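Local coordinates for protein TRAP-type transporter, periplasmic component (Cupriavidus necator, PDB 4P8B) that binds (S)-2-acetolactate in a cleft between two lobes and probably delivers it to a TRAP membrane transporter from the periplasm, at residues A[92-97]-A[245-250]; A[98-103]-A[176-181]; A[110-115]-A[181-186]; A[153-158]-A[238-243]. All blocks are in the same frame, centred on the assembly; numbering follows the deposited sequence.

Contact 1: residues A[92-97]-A[245-250]; sequences DMAVGS and IFVVNK
Ala94 and Val247 exchange a pair of backbone hydrogen bonds, Ala94 N to Val247 O at 3.0 Å and Val247 N to Ala94 O at 2.9 Å. Gly96 and Ile245 repeat the exchange, with Ile245 N 2.9 Å from Gly96 O, so both backbone groups of these four residues are satisfied within the pairing. Asn249 N to Asp92 O, 2.8 Å (N-H...O 167°), adds a single bond at the far end and brings the total to five. The pairing joins the central strand 93-97 to 241-249, where the parallel part of the five-stranded mixed sheet of this solute-binding fold gives way to antiparallel strands. Strand 33-36 takes up outward-facing backbone groups of Met93 and Val95, strand 144-154 does so for Phe246, and Val95 O accepts from Trp45 NE1. The non-hydrogen-bonded pair Val95-Phe246 adds a CA-H...O contact, Val95 CA to Ile245 O at 3.4 Å, and a CH-pi contact: with CG1 anti to the backbone N (chi1 -178°), Val95 CG2 is set over one ring face, 4.0 Å from the centroid. Trp52 of helix 44-59 meets the Phe246 ring edge-to-face. The polar side chains at the ends have partners beyond the pairing: Asp92 OD2 accepts from Lys34 N, Asn249 ND2 gives to Ile86 O, and Asn249 OD1 caps the following helix at Ile252 N.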
loop_
_atom_site.group_PDB
_atom_site.type_symbol
_atom_site.label_atom_id
_atom_site.label_comp_id
_atom_site.label_asym_id
_atom_site.label_seq_id
_atom_site.Cartn_x
_atom_site.Cartn_y
_atom_site.Cartn_z
ATOM N N ASP A 92 -0.773 -17.433 8.587
ATOM C CA ASP A 92 0.582 -17.782 9.031
ATOM C C ASP A 92 1.588 -16.712 8.650
ATOM O O ASP A 92 2.530 -16.433 9.403
ATOM C CB ASP A 92 1.021 -19.102 8.402
ATOM C CG ASP A 92 0.161 -20.300 8.833
ATOM O OD1 ASP A 92 -0.297 -20.357 9.994
ATOM O OD2 ASP A 92 -0.031 -21.171 7.980
HETATM N N MSE A 93 1.404 -16.135 7.467
HETATM C CA MSE A 93 2.327 -15.134 6.952
HETATM C C MSE A 93 1.591 -14.275 5.934
HETATM O O MSE A 93 0.503 -14.633 5.480
HETATM C CB MSE A 93 3.581 -15.762 6.331
HETATM C CG MSE A 93 3.392 -16.705 5.143
HETATM SE SE MSE A 93 4.742 -18.206 5.133
HETATM C CE MSE A 93 6.303 -17.148 4.772
ATOM N N ALA A 94 2.152 -13.136 5.565
ATOM C CA ALA A 94 1.468 -12.249 4.637
ATOM C C ALA A 94 2.416 -11.262 4.010
ATOM O O ALA A 94 3.492 -10.991 4.554
ATOM C CB ALA A 94 0.367 -11.503 5.368
ATOM N N VAL A 95 2.028 -10.750 2.854
ATOM C CA VAL A 95 2.577 -9.505 2.340
ATOM C C VAL A 95 1.417 -8.526 2.413
ATOM O O VAL A 95 0.410 -8.732 1.752
ATOM C CB VAL A 95 3.124 -9.627 0.909
ATOM C CG1 VAL A 95 3.727 -8.303 0.481
ATOM C CG2 VAL A 95 4.155 -10.751 0.807
ATOM N N GLY A 96 1.513 -7.524 3.273
ATOM C CA GLY A 96 0.421 -6.603 3.498
ATOM C C GLY A 96 0.755 -5.170 3.172
ATOM O O GLY A 96 1.905 -4.759 3.198
ATOM N N SER A 97 -0.280 -4.403 2.876
ATOM C CA SER A 97 -0.161 -2.963 2.758
ATOM C C SER A 97 -0.281 -2.306 4.123
ATOM O O SER A 97 -1.140 -2.657 4.934
ATOM C CB SER A 97 -1.257 -2.395 1.860
ATOM O OG SER A 97 -1.276 -0.970 1.991
ATOM N N ILE A 245 4.729 -4.812 3.602
ATOM C CA ILE A 245 5.590 -5.470 4.573
ATOM C C ILE A 245 5.349 -6.971 4.507
ATOM O O ILE A 245 4.206 -7.446 4.489
ATOM C CB ILE A 245 5.348 -4.958 6.011
ATOM C CG1 ILE A 245 5.450 -3.427 6.045
ATOM C CG2 ILE A 245 6.342 -5.588 6.980
ATOM C CD1 ILE A 245 5.138 -2.827 7.414
ATOM N N PHE A 246 6.466 -7.695 4.472
ATOM C CA PHE A 246 6.510 -9.154 4.498
ATOM C C PHE A 246 6.574 -9.566 5.972
ATOM O O PHE A 246 7.513 -9.158 6.678
ATOM C CB PHE A 246 7.771 -9.656 3.761
ATOM C CG PHE A 246 7.777 -9.429 2.270
ATOM C CD1 PHE A 246 7.877 -8.163 1.744
ATOM C CD2 PHE A 246 7.718 -10.511 1.393
ATOM C CE1 PHE A 246 7.892 -7.972 0.397
ATOM C CE2 PHE A 246 7.730 -10.316 0.038
ATOM C CZ PHE A 246 7.814 -9.065 -0.462
ATOM N N VAL A 247 5.627 -10.372 6.450
ATOM C CA VAL A 247 5.559 -10.711 7.871
ATOM C C VAL A 247 5.190 -12.160 8.096
ATOM O O VAL A 247 4.603 -12.813 7.242
ATOM C CB VAL A 247 4.500 -9.864 8.624
ATOM C CG1 VAL A 247 4.783 -8.386 8.502
ATOM C CG2 VAL A 247 3.092 -10.187 8.126
ATOM N N VAL A 248 5.552 -12.659 9.272
ATOM C CA VAL A 248 5.217 -14.016 9.694
ATOM C C VAL A 248 4.624 -13.918 11.088
ATOM O O VAL A 248 5.106 -13.163 11.927
ATOM C CB VAL A 248 6.473 -14.911 9.722
ATOM C CG1 VAL A 248 6.118 -16.339 10.172
ATOM C CG2 VAL A 248 7.126 -14.953 8.380
ATOM N N ASN A 249 3.582 -14.695 11.352
ATOM C CA ASN A 249 3.062 -14.830 12.710
ATOM C C ASN A 249 4.168 -15.284 13.694
ATOM O O ASN A 249 4.996 -16.086 13.327
ATOM C CB ASN A 249 1.887 -15.818 12.706
ATOM C CG ASN A 249 1.516 -16.307 14.105
ATOM O OD1 ASN A 249 2.136 -17.232 14.649
ATOM N ND2 ASN A 249 0.525 -15.670 14.708
ATOM N N LYS A 250 4.184 -14.688 14.885
ATOM C CA LYS A 250 5.251 -14.894 15.882
ATOM C C LYS A 250 5.410 -16.358 16.266
ATOM O O LYS A 250 6.534 -16.865 16.330
ATOM C CB LYS A 250 4.958 -14.033 17.115
ATOM C CG LYS A 250 5.970 -14.147 18.276
ATOM C CD LYS A 250 5.555 -13.195 19.394
ATOM C CE LYS A 250 6.446 -13.304 20.619
ATOM N NZ LYS A 250 7.809 -12.765 20.364
#

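Contact 2: residues A[98-103]-A[176-181]; sequences TINWSP and RVVGSP. With X2X ((2S)-2-hydroxy-2-methyl-3-oxobutanoic acid), chain D.
Ile99 and Val178 meet where a short, weakly bonded helical turn at 98-101 faces the chain leaving strand 174-177, which bends through an inverse gamma turn centred on Gly179, with Ser180 N bonded to Val178 O at 2.8 Å. The apolar core is small: Ile99 CG2 comes within 3.8 Å of Val178 CB and CG1. Asn100 crosses the valine at about a right angle, its OD1 3.5 Å from Val178 CG1; that oxygen accepts from Gln79 NE2, which fixes the amide's rotation so that ND2 faces the ligand. Asn100, Val178 and Arg176 line the acetolactate pocket of this periplasmic solute-binding protein. Asn100 ND2 gives to the ketone oxygen OAC of the ligand at 3.0 Å, whereas Arg176 grips the carboxylate end-on, NH1 to OAE and NH2 to OAD both at 2.8 Å and almost straight (176° and 178°). A bend at chi2 (-91°) brings the guanidinium there, and Met197 O also accepts from NH2. Val178 CG2 lies 3.6 Å from OAD, adding an apolar wall. Farther from the ligand, Ser102 OG gives to Thr98 O and accepts from a water that reaches Ser180 OG only weakly.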
loop_
_atom_site.group_PDB
_atom_site.type_symbol
_atom_site.label_atom_id
_atom_site.label_comp_id
_atom_site.label_asym_id
_atom_site.label_seq_id
_atom_site.Cartn_x
_atom_site.Cartn_y
_atom_site.Cartn_z
ATOM N N THR A 98 0.549 -1.301 4.345
ATOM C CA THR A 98 0.477 -0.523 5.569
ATOM C C THR A 98 -0.910 0.093 5.798
ATOM O O THR A 98 -1.301 0.303 6.952
ATOM C CB THR A 98 1.568 0.556 5.612
ATOM O OG1 THR A 98 1.437 1.412 4.476
ATOM C CG2 THR A 98 2.961 -0.081 5.610
ATOM N N ILE A 99 -1.640 0.386 4.722
ATOM C CA ILE A 99 -2.958 0.959 4.872
ATOM C C ILE A 99 -3.893 -0.010 5.609
ATOM O O ILE A 99 -4.647 0.366 6.504
ATOM C CB ILE A 99 -3.554 1.326 3.503
ATOM C CG1 ILE A 99 -2.792 2.512 2.914
ATOM C CG2 ILE A 99 -5.040 1.672 3.658
ATOM C CD1 ILE A 99 -3.187 2.822 1.484
ATOM N N ASN A 100 -3.824 -1.280 5.241
ATOM C CA ASN A 100 -4.789 -2.251 5.737
ATOM C C ASN A 100 -4.581 -2.601 7.194
ATOM O O ASN A 100 -5.531 -2.993 7.876
ATOM C CB ASN A 100 -4.731 -3.512 4.894
ATOM C CG ASN A 100 -5.210 -3.279 3.485
ATOM O OD1 ASN A 100 -6.010 -2.367 3.221
ATOM N ND2 ASN A 100 -4.658 -4.024 2.550
ATOM N N TRP A 101 -3.358 -2.418 7.675
ATOM C CA TRP A 101 -3.018 -2.738 9.062
ATOM C C TRP A 101 -3.040 -1.504 9.969
ATOM O O TRP A 101 -2.872 -1.601 11.189
ATOM C CB TRP A 101 -1.639 -3.393 9.140
ATOM C CG TRP A 101 -1.479 -4.674 8.389
ATOM C CD1 TRP A 101 -2.463 -5.468 7.817
ATOM C CD2 TRP A 101 -0.237 -5.310 8.102
ATOM N NE1 TRP A 101 -1.879 -6.556 7.205
ATOM C CE2 TRP A 101 -0.518 -6.490 7.378
ATOM C CE3 TRP A 101 1.091 -5.012 8.420
ATOM C CZ2 TRP A 101 0.487 -7.336 6.937
ATOM C CZ3 TRP A 101 2.082 -5.856 7.987
ATOM C CH2 TRP A 101 1.774 -7.013 7.249
ATOM N N SER A 102 -3.214 -0.335 9.372
ATOM C CA SER A 102 -3.273 0.891 10.151
ATOM C C SER A 102 -4.345 0.894 11.251
ATOM O O SER A 102 -4.096 1.454 12.304
ATOM C CB SER A 102 -3.478 2.094 9.224
ATOM O OG SER A 102 -2.312 2.348 8.473
ATOM N N PRO A 103 -5.522 0.268 11.029
ATOM C CA PRO A 103 -6.498 0.292 12.133
ATOM C C PRO A 103 -5.985 -0.344 13.422
ATOM O O PRO A 103 -6.390 0.086 14.506
ATOM C CB PRO A 103 -7.698 -0.483 11.562
ATOM C CG PRO A 103 -7.579 -0.299 10.107
ATOM C CD PRO A 103 -6.112 -0.307 9.803
ATOM N N ARG A 176 -14.134 6.017 -3.598
ATOM C CA ARG A 176 -13.834 4.894 -2.727
ATOM C C ARG A 176 -12.459 5.049 -2.106
ATOM O O ARG A 176 -11.499 5.384 -2.790
ATOM C CB ARG A 176 -13.917 3.585 -3.512
ATOM C CG ARG A 176 -13.559 2.331 -2.709
ATOM C CD ARG A 176 -12.084 2.046 -2.841
ATOM N NE ARG A 176 -11.688 0.882 -2.058
ATOM C CZ ARG A 176 -10.469 0.359 -2.092
ATOM N NH1 ARG A 176 -9.527 0.871 -2.860
ATOM N NH2 ARG A 176 -10.204 -0.710 -1.346
ATOM N N VAL A 177 -12.386 4.727 -0.809
ATOM C CA VAL A 177 -11.135 4.606 -0.076
ATOM C C VAL A 177 -11.168 3.286 0.699
ATOM O O VAL A 177 -12.222 2.650 0.826
ATOM C CB VAL A 177 -10.896 5.821 0.867
ATOM C CG1 VAL A 177 -10.755 7.122 0.051
ATOM C CG2 VAL A 177 -11.980 5.937 1.908
ATOM N N VAL A 178 -10.029 2.878 1.240
ATOM C CA VAL A 178 -9.978 1.735 2.134
ATOM C C VAL A 178 -10.537 2.191 3.465
ATOM O O VAL A 178 -10.451 3.384 3.794
ATOM C CB VAL A 178 -8.524 1.264 2.314
ATOM C CG1 VAL A 178 -8.448 0.125 3.309
ATOM C CG2 VAL A 178 -7.935 0.852 0.978
ATOM N N GLY A 179 -11.047 1.266 4.268
ATOM C CA GLY A 179 -11.602 1.598 5.571
ATOM C C GLY A 179 -10.590 1.901 6.660
ATOM O O GLY A 179 -10.533 1.205 7.665
ATOM N N SER A 180 -9.812 2.957 6.471
ATOM C CA SER A 180 -8.930 3.486 7.509
ATOM C C SER A 180 -9.260 4.981 7.649
ATOM O O SER A 180 -9.140 5.712 6.676
ATOM C CB SER A 180 -7.472 3.236 7.124
ATOM O OG SER A 180 -6.608 4.295 7.512
ATOM N N PRO A 181 -9.711 5.419 8.845
ATOM C CA PRO A 181 -10.335 6.740 9.031
ATOM C C PRO A 181 -9.554 7.956 8.521
ATOM O O PRO A 181 -10.155 8.950 8.138
ATOM C CB PRO A 181 -10.544 6.842 10.553
ATOM C CG PRO A 181 -10.039 5.569 11.144
ATOM C CD PRO A 181 -9.833 4.581 10.051
HETATM O OAD X2X D . -7.618 -1.842 -1.455
HETATM C CAH X2X D . -6.721 -1.284 -2.166
HETATM O OAE X2X D . -6.954 -0.210 -2.796
HETATM C CAI X2X D . -5.356 -1.882 -2.259
HETATM C CAB X2X D . -5.459 -3.177 -3.037
HETATM O OAF X2X D . -4.433 -0.960 -2.763
HETATM C CAG X2X D . -4.948 -2.147 -0.846
HETATM O OAC X2X D . -5.058 -3.277 -0.369
HETATM C CAA X2X D . -4.437 -1.034 0.003
HETATM O O HOH W 1 -3.245 4.472 6.982
#

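Contact 3: residues A[110-115]-A[181-186]; sequences LFSLPF and PLYIET
Tyr183 reaches from helix 181-189 to Ser112, at the end of the 3-10 segment 110-112, and its side chain can be followed outward. Its CB packs on Val177 of the preceding strand. With CG anti to the carbonyl carbon (chi1 -74°), the ring is carried from the helix toward 110-115. CE2 lies 3.3 Å from Ser112 OG and 3.6 Å from Ser112 CB, while CE1, across the ring, packs against Tyr239 OH. CZ has the same two serine atoms as neighbours. At the tip, OH meets Ser112 OG at 2.7 Å in a hydrogen bond that either hydroxyl could donate, and Ile99 CD1 also packs against this oxygen. The phenol is thus held at its end by a polar bond and along its length by packing. In this periplasmic solute-binding fold, 110-115 lies in the connection between helices 98-101 and 120-127 and packs against the start of helix 181-189, with helix 317-327 adjoining both through Trp323 and Val319. Leu182 touches through one methyl: CD2 rests 3.7 Å from Ser112 CB and 3.8 Å from Ser112 O. One turn on, Thr186 OG1 is 4.0 Å from Pro114 CG, the two side chains passing antiparallel to one another. A water bridges the same threonine oxygen to the loop, giving a proton to Ser112 O at 2.8 Å and lying over one face of the Tyr183 ring, displaced toward its rim.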
loop_
_atom_site.group_PDB
_atom_site.type_symbol
_atom_site.label_atom_id
_atom_site.label_comp_id
_atom_site.label_asym_id
_atom_site.label_seq_id
_atom_site.Cartn_x
_atom_site.Cartn_y
_atom_site.Cartn_z
ATOM N N LEU A 110 1.610 6.693 9.214
ATOM C CA LEU A 110 2.654 7.602 8.784
ATOM C C LEU A 110 2.732 7.684 7.263
ATOM O O LEU A 110 2.865 8.773 6.694
ATOM C CB LEU A 110 3.990 7.161 9.370
ATOM C CG LEU A 110 5.168 8.108 9.199
ATOM C CD1 LEU A 110 6.096 8.037 10.401
ATOM C CD2 LEU A 110 5.943 7.774 7.935
ATOM N N PHE A 111 2.606 6.543 6.587
ATOM C CA PHE A 111 2.705 6.520 5.147
ATOM C C PHE A 111 1.469 7.090 4.442
ATOM O O PHE A 111 1.495 7.361 3.222
ATOM C CB PHE A 111 2.994 5.090 4.639
ATOM C CG PHE A 111 4.274 4.518 5.173
ATOM C CD1 PHE A 111 5.503 4.981 4.696
ATOM C CD2 PHE A 111 4.272 3.549 6.158
ATOM C CE1 PHE A 111 6.680 4.472 5.185
ATOM C CE2 PHE A 111 5.469 3.051 6.653
ATOM C CZ PHE A 111 6.657 3.507 6.162
ATOM N N SER A 112 0.401 7.279 5.217
ATOM C CA SER A 112 -0.848 7.831 4.723
ATOM C C SER A 112 -0.975 9.328 4.991
ATOM O O SER A 112 -1.988 9.909 4.659
ATOM C CB SER A 112 -2.031 7.110 5.370
ATOM O OG SER A 112 -1.957 5.732 5.032
ATOM N N LEU A 113 0.010 9.961 5.619
ATOM C CA LEU A 113 -0.073 11.405 5.836
ATOM C C LEU A 113 -0.029 12.144 4.508
ATOM O O LEU A 113 0.892 11.950 3.723
ATOM C CB LEU A 113 1.089 11.880 6.696
ATOM C CG LEU A 113 1.064 11.467 8.160
ATOM C CD1 LEU A 113 2.420 11.764 8.799
ATOM C CD2 LEU A 113 -0.054 12.178 8.904
ATOM N N PRO A 114 -1.025 12.998 4.246
ATOM C CA PRO A 114 -1.103 13.586 2.899
ATOM C C PRO A 114 0.076 14.518 2.614
ATOM O O PRO A 114 0.371 15.415 3.387
ATOM C CB PRO A 114 -2.450 14.333 2.916
ATOM C CG PRO A 114 -2.768 14.540 4.386
ATOM C CD PRO A 114 -2.172 13.343 5.089
ATOM N N PHE A 115 0.777 14.238 1.518
ATOM C CA PHE A 115 1.877 15.041 0.996
ATOM C C PHE A 115 3.114 15.042 1.873
ATOM O O PHE A 115 3.889 15.988 1.887
ATOM C CB PHE A 115 1.378 16.442 0.591
ATOM C CG PHE A 115 0.264 16.369 -0.417
ATOM C CD1 PHE A 115 0.552 16.076 -1.749
ATOM C CD2 PHE A 115 -1.049 16.466 -0.035
ATOM C CE1 PHE A 115 -0.446 15.939 -2.666
ATOM C CE2 PHE A 115 -2.051 16.331 -0.962
ATOM C CZ PHE A 115 -1.745 16.047 -2.262
ATOM N N PRO A 181 -9.711 5.419 8.845
ATOM C CA PRO A 181 -10.335 6.740 9.031
ATOM C C PRO A 181 -9.554 7.956 8.521
ATOM O O PRO A 181 -10.155 8.950 8.138
ATOM C CB PRO A 181 -10.544 6.842 10.553
ATOM C CG PRO A 181 -10.039 5.569 11.144
ATOM C CD PRO A 181 -9.833 4.581 10.051
ATOM N N LEU A 182 -8.230 7.885 8.510
ATOM C CA LEU A 182 -7.441 8.987 7.983
ATOM C C LEU A 182 -7.832 9.315 6.550
ATOM O O LEU A 182 -7.931 10.495 6.173
ATOM C CB LEU A 182 -5.960 8.629 8.116
ATOM C CG LEU A 182 -4.909 9.539 7.463
ATOM C CD1 LEU A 182 -5.146 11.036 7.694
ATOM C CD2 LEU A 182 -3.554 9.138 8.015
ATOM N N TYR A 183 -8.087 8.297 5.737
ATOM C CA TYR A 183 -8.471 8.555 4.354
ATOM C C TYR A 183 -9.822 9.275 4.238
ATOM O O TYR A 183 -10.002 10.142 3.375
ATOM C CB TYR A 183 -8.440 7.263 3.502
ATOM C CG TYR A 183 -7.025 6.866 3.219
ATOM C CD1 TYR A 183 -6.323 7.412 2.156
ATOM C CD2 TYR A 183 -6.333 6.014 4.084
ATOM C CE1 TYR A 183 -4.990 7.090 1.931
ATOM C CE2 TYR A 183 -5.011 5.698 3.876
ATOM C CZ TYR A 183 -4.337 6.254 2.803
ATOM O OH TYR A 183 -3.013 5.954 2.608
ATOM N N ILE A 184 -10.758 8.950 5.121
ATOM C CA ILE A 184 -12.025 9.669 5.146
ATOM C C ILE A 184 -11.783 11.141 5.449
ATOM O O ILE A 184 -12.342 12.012 4.795
ATOM C CB ILE A 184 -12.993 9.072 6.180
ATOM C CG1 ILE A 184 -13.423 7.659 5.747
ATOM C CG2 ILE A 184 -14.212 9.957 6.356
ATOM C CD1 ILE A 184 -14.229 7.623 4.463
ATOM N N GLU A 185 -10.937 11.412 6.433
ATOM C CA GLU A 185 -10.646 12.788 6.822
ATOM C C GLU A 185 -9.911 13.557 5.725
ATOM O O GLU A 185 -10.219 14.735 5.479
ATOM C CB GLU A 185 -9.857 12.812 8.135
ATOM C CG GLU A 185 -10.708 12.339 9.300
ATOM C CD GLU A 185 -9.991 12.420 10.631
ATOM O OE1 GLU A 185 -9.140 13.315 10.805
ATOM O OE2 GLU A 185 -10.283 11.587 11.515
ATOM N N THR A 186 -8.961 12.919 5.051
ATOM C CA THR A 186 -8.246 13.588 3.972
ATOM C C THR A 186 -9.206 14.007 2.873
ATOM O O THR A 186 -9.170 15.145 2.399
ATOM C CB THR A 186 -7.160 12.686 3.402
ATOM O OG1 THR A 186 -6.164 12.506 4.416
ATOM C CG2 THR A 186 -6.525 13.280 2.151
HETATM O O HOH W 2 -4.594 10.322 3.617
#

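Contact 4: residues A[153-158]-A[238-243]; sequences GFREVS and GYVADP. With X2X ((2S)-2-hydroxy-2-methyl-3-oxobutanoic acid), chain D.
Arg155 and Asp242 meet at the ligand, where strand 144-154, outermost in the five-stranded sheet of the solute-binding fold, pairs antiparallel with 241-249 just before the chain passes into strand 156-159 of the second sheet. In the first shell, Arg155 NH1 gives to the acetolactate hydroxyl oxygen OAF and NH2 to the carboxylate oxygen OAE, each at 3.0 Å. NH1 also forms a salt bridge with Asp242 OD1; the oxygen lies in the guanidinium plane, but is approached from above the carboxylate, the two planes being 78° apart. The aspartate would probably offset part of the charge that Arg155 brings to the ligand. Next outward, Glu215 pairs with Arg155 NE, and Ser97 OG and Asn152 ND2 hold Asp242 OD2. A bend at chi3 (68°) turns the guanidinium toward the ligand, while Val240 CG2 packs 3.7 Å from Arg155 CD. The backbone positions these groups: Arg155 N gives to Val240 O at 2.9 Å, and Gly153 and Asp242 form a longer hydrogen-bonded pair, Asp242 N to Gly153 O being 3.2 Å. On the face of the sheet bearing Phe154 and Ala241, Ala241 CB sits over the centre of the Phe154 ring, 3.7 Å from its centroid. Farther along, Tyr239 turns its ring edge to Arg155 O, and Glu156 OE1 accepts from Gly238 N at 2.8 Å through its syn lone pair.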
loop_
_atom_site.group_PDB
_atom_site.type_symbol
_atom_site.label_atom_id
_atom_site.label_comp_id
_atom_site.label_asym_id
_atom_site.label_seq_id
_atom_site.Cartn_x
_atom_site.Cartn_y
_atom_site.Cartn_z
ATOM N N GLY A 153 2.637 1.514 -3.997
ATOM C CA GLY A 153 3.152 2.683 -4.674
ATOM C C GLY A 153 2.391 3.937 -4.392
ATOM O O GLY A 153 1.533 3.993 -3.534
ATOM N N PHE A 154 2.749 4.988 -5.116
ATOM C CA PHE A 154 2.058 6.281 -5.014
ATOM C C PHE A 154 0.640 6.164 -5.537
ATOM O O PHE A 154 0.409 5.659 -6.661
ATOM C CB PHE A 154 2.829 7.397 -5.736
ATOM C CG PHE A 154 3.970 7.928 -4.924
ATOM C CD1 PHE A 154 3.741 8.848 -3.928
ATOM C CD2 PHE A 154 5.251 7.473 -5.134
ATOM C CE1 PHE A 154 4.795 9.330 -3.144
ATOM C CE2 PHE A 154 6.301 7.939 -4.352
ATOM C CZ PHE A 154 6.064 8.869 -3.364
ATOM N N ARG A 155 -0.312 6.603 -4.731
ATOM C CA ARG A 155 -1.720 6.319 -4.981
ATOM C C ARG A 155 -2.367 7.496 -5.711
ATOM O O ARG A 155 -2.615 8.539 -5.131
ATOM C CB ARG A 155 -2.434 5.992 -3.667
ATOM C CG ARG A 155 -1.816 4.800 -2.947
ATOM C CD ARG A 155 -2.505 4.461 -1.639
ATOM N NE ARG A 155 -3.866 3.936 -1.804
ATOM C CZ ARG A 155 -4.187 2.671 -2.012
ATOM N NH1 ARG A 155 -3.250 1.759 -2.156
ATOM N NH2 ARG A 155 -5.456 2.319 -2.112
ATOM N N GLU A 156 -2.594 7.313 -7.013
ATOM C CA GLU A 156 -3.087 8.373 -7.886
ATOM C C GLU A 156 -4.611 8.316 -7.947
ATOM O O GLU A 156 -5.194 7.226 -8.029
ATOM C CB GLU A 156 -2.448 8.251 -9.273
ATOM C CG GLU A 156 -0.932 8.007 -9.264
ATOM C CD GLU A 156 -0.119 9.070 -8.545
ATOM O OE1 GLU A 156 -0.676 10.021 -7.979
ATOM O OE2 GLU A 156 1.133 8.927 -8.538
ATOM N N VAL A 157 -5.251 9.466 -7.889
ATOM C CA VAL A 157 -6.712 9.546 -7.868
ATOM C C VAL A 157 -7.314 9.495 -9.272
ATOM O O VAL A 157 -6.856 10.186 -10.190
ATOM C CB VAL A 157 -7.182 10.794 -7.062
ATOM C CG1 VAL A 157 -6.692 12.120 -7.696
ATOM C CG2 VAL A 157 -8.692 10.818 -6.912
ATOM N N SER A 158 -8.305 8.631 -9.448
ATOM C CA SER A 158 -9.016 8.509 -10.708
ATOM C C SER A 158 -10.493 8.715 -10.483
ATOM O O SER A 158 -11.008 8.541 -9.388
ATOM C CB SER A 158 -8.793 7.147 -11.353
ATOM O OG SER A 158 -9.442 6.091 -10.640
ATOM N N GLY A 238 0.367 12.011 -6.346
ATOM C CA GLY A 238 1.308 11.395 -5.427
ATOM C C GLY A 238 1.006 11.671 -3.970
ATOM O O GLY A 238 1.959 11.787 -3.172
ATOM N N TYR A 239 -0.253 11.761 -3.557
ATOM C CA TYR A 239 -0.562 12.290 -2.230
ATOM C C TYR A 239 -0.023 11.404 -1.107
ATOM O O TYR A 239 0.422 11.921 -0.069
ATOM C CB TYR A 239 -2.045 12.619 -2.024
ATOM C CG TYR A 239 -2.999 11.465 -1.724
ATOM C CD1 TYR A 239 -3.055 10.300 -2.512
ATOM C CD2 TYR A 239 -3.898 11.584 -0.694
ATOM C CE1 TYR A 239 -3.966 9.291 -2.225
ATOM C CE2 TYR A 239 -4.825 10.606 -0.419
ATOM C CZ TYR A 239 -4.853 9.452 -1.189
ATOM O OH TYR A 239 -5.784 8.495 -0.874
ATOM N N VAL A 240 -0.049 10.081 -1.298
ATOM C CA VAL A 240 0.543 9.140 -0.357
ATOM C C VAL A 240 1.111 7.984 -1.165
ATOM O O VAL A 240 0.824 7.842 -2.353
ATOM C CB VAL A 240 -0.509 8.547 0.613
ATOM C CG1 VAL A 240 -1.216 9.627 1.397
ATOM C CG2 VAL A 240 -1.507 7.668 -0.128
ATOM N N ALA A 241 1.883 7.129 -0.512
ATOM C CA ALA A 241 2.282 5.860 -1.102
ATOM C C ALA A 241 2.237 4.806 -0.019
ATOM O O ALA A 241 2.726 5.049 1.082
ATOM C CB ALA A 241 3.658 5.917 -1.713
ATOM N N ASP A 242 1.693 3.633 -0.322
ATOM C CA ASP A 242 1.715 2.539 0.626
ATOM C C ASP A 242 2.820 1.550 0.292
ATOM O O ASP A 242 2.798 0.926 -0.790
ATOM C CB ASP A 242 0.335 1.838 0.826
ATOM C CG ASP A 242 -0.306 1.290 -0.442
ATOM O OD1 ASP A 242 -0.320 1.969 -1.494
ATOM O OD2 ASP A 242 -0.921 0.192 -0.342
ATOM N N PRO A 243 3.777 1.393 1.202
ATOM C CA PRO A 243 4.694 0.262 1.100
ATOM C C PRO A 243 3.991 -1.006 1.494
ATOM O O PRO A 243 2.883 -0.985 2.029
ATOM C CB PRO A 243 5.823 0.645 2.051
ATOM C CG PRO A 243 5.231 1.600 3.024
ATOM C CD PRO A 243 4.007 2.200 2.415
HETATM O OAD X2X D . -7.618 -1.842 -1.455
HETATM C CAH X2X D . -6.721 -1.284 -2.166
HETATM O OAE X2X D . -6.954 -0.210 -2.796
HETATM C CAI X2X D . -5.356 -1.882 -2.259
HETATM C CAB X2X D . -5.459 -3.177 -3.037
HETATM O OAF X2X D . -4.433 -0.960 -2.763
HETATM C CAG X2X D . -4.948 -2.147 -0.846
HETATM O OAC X2X D . -5.058 -3.277 -0.369
HETATM C CAA X2X D . -4.437 -1.034 0.003
#

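Overall arrangement
All four contacts are mainly buried, with Pro103 at the exposed margin of contact 2. Contacts 1 and 4 use the two ends of strand 241-249: the first is backbone pairing with apolar cover, whereas the second turns charged side chains toward the ligand. The two meet through Ser97 and Asp242. Contact 2 reaches the same ligand from helix 98-101 and strand 174-177, and runs into contact 3 through the shared Pro181. Contact 3, set back from the ligand, relies on hydroxyls, a water and packing; it joins contact 4 through Phe115 N and Tyr239 O, 2.8 Å apart.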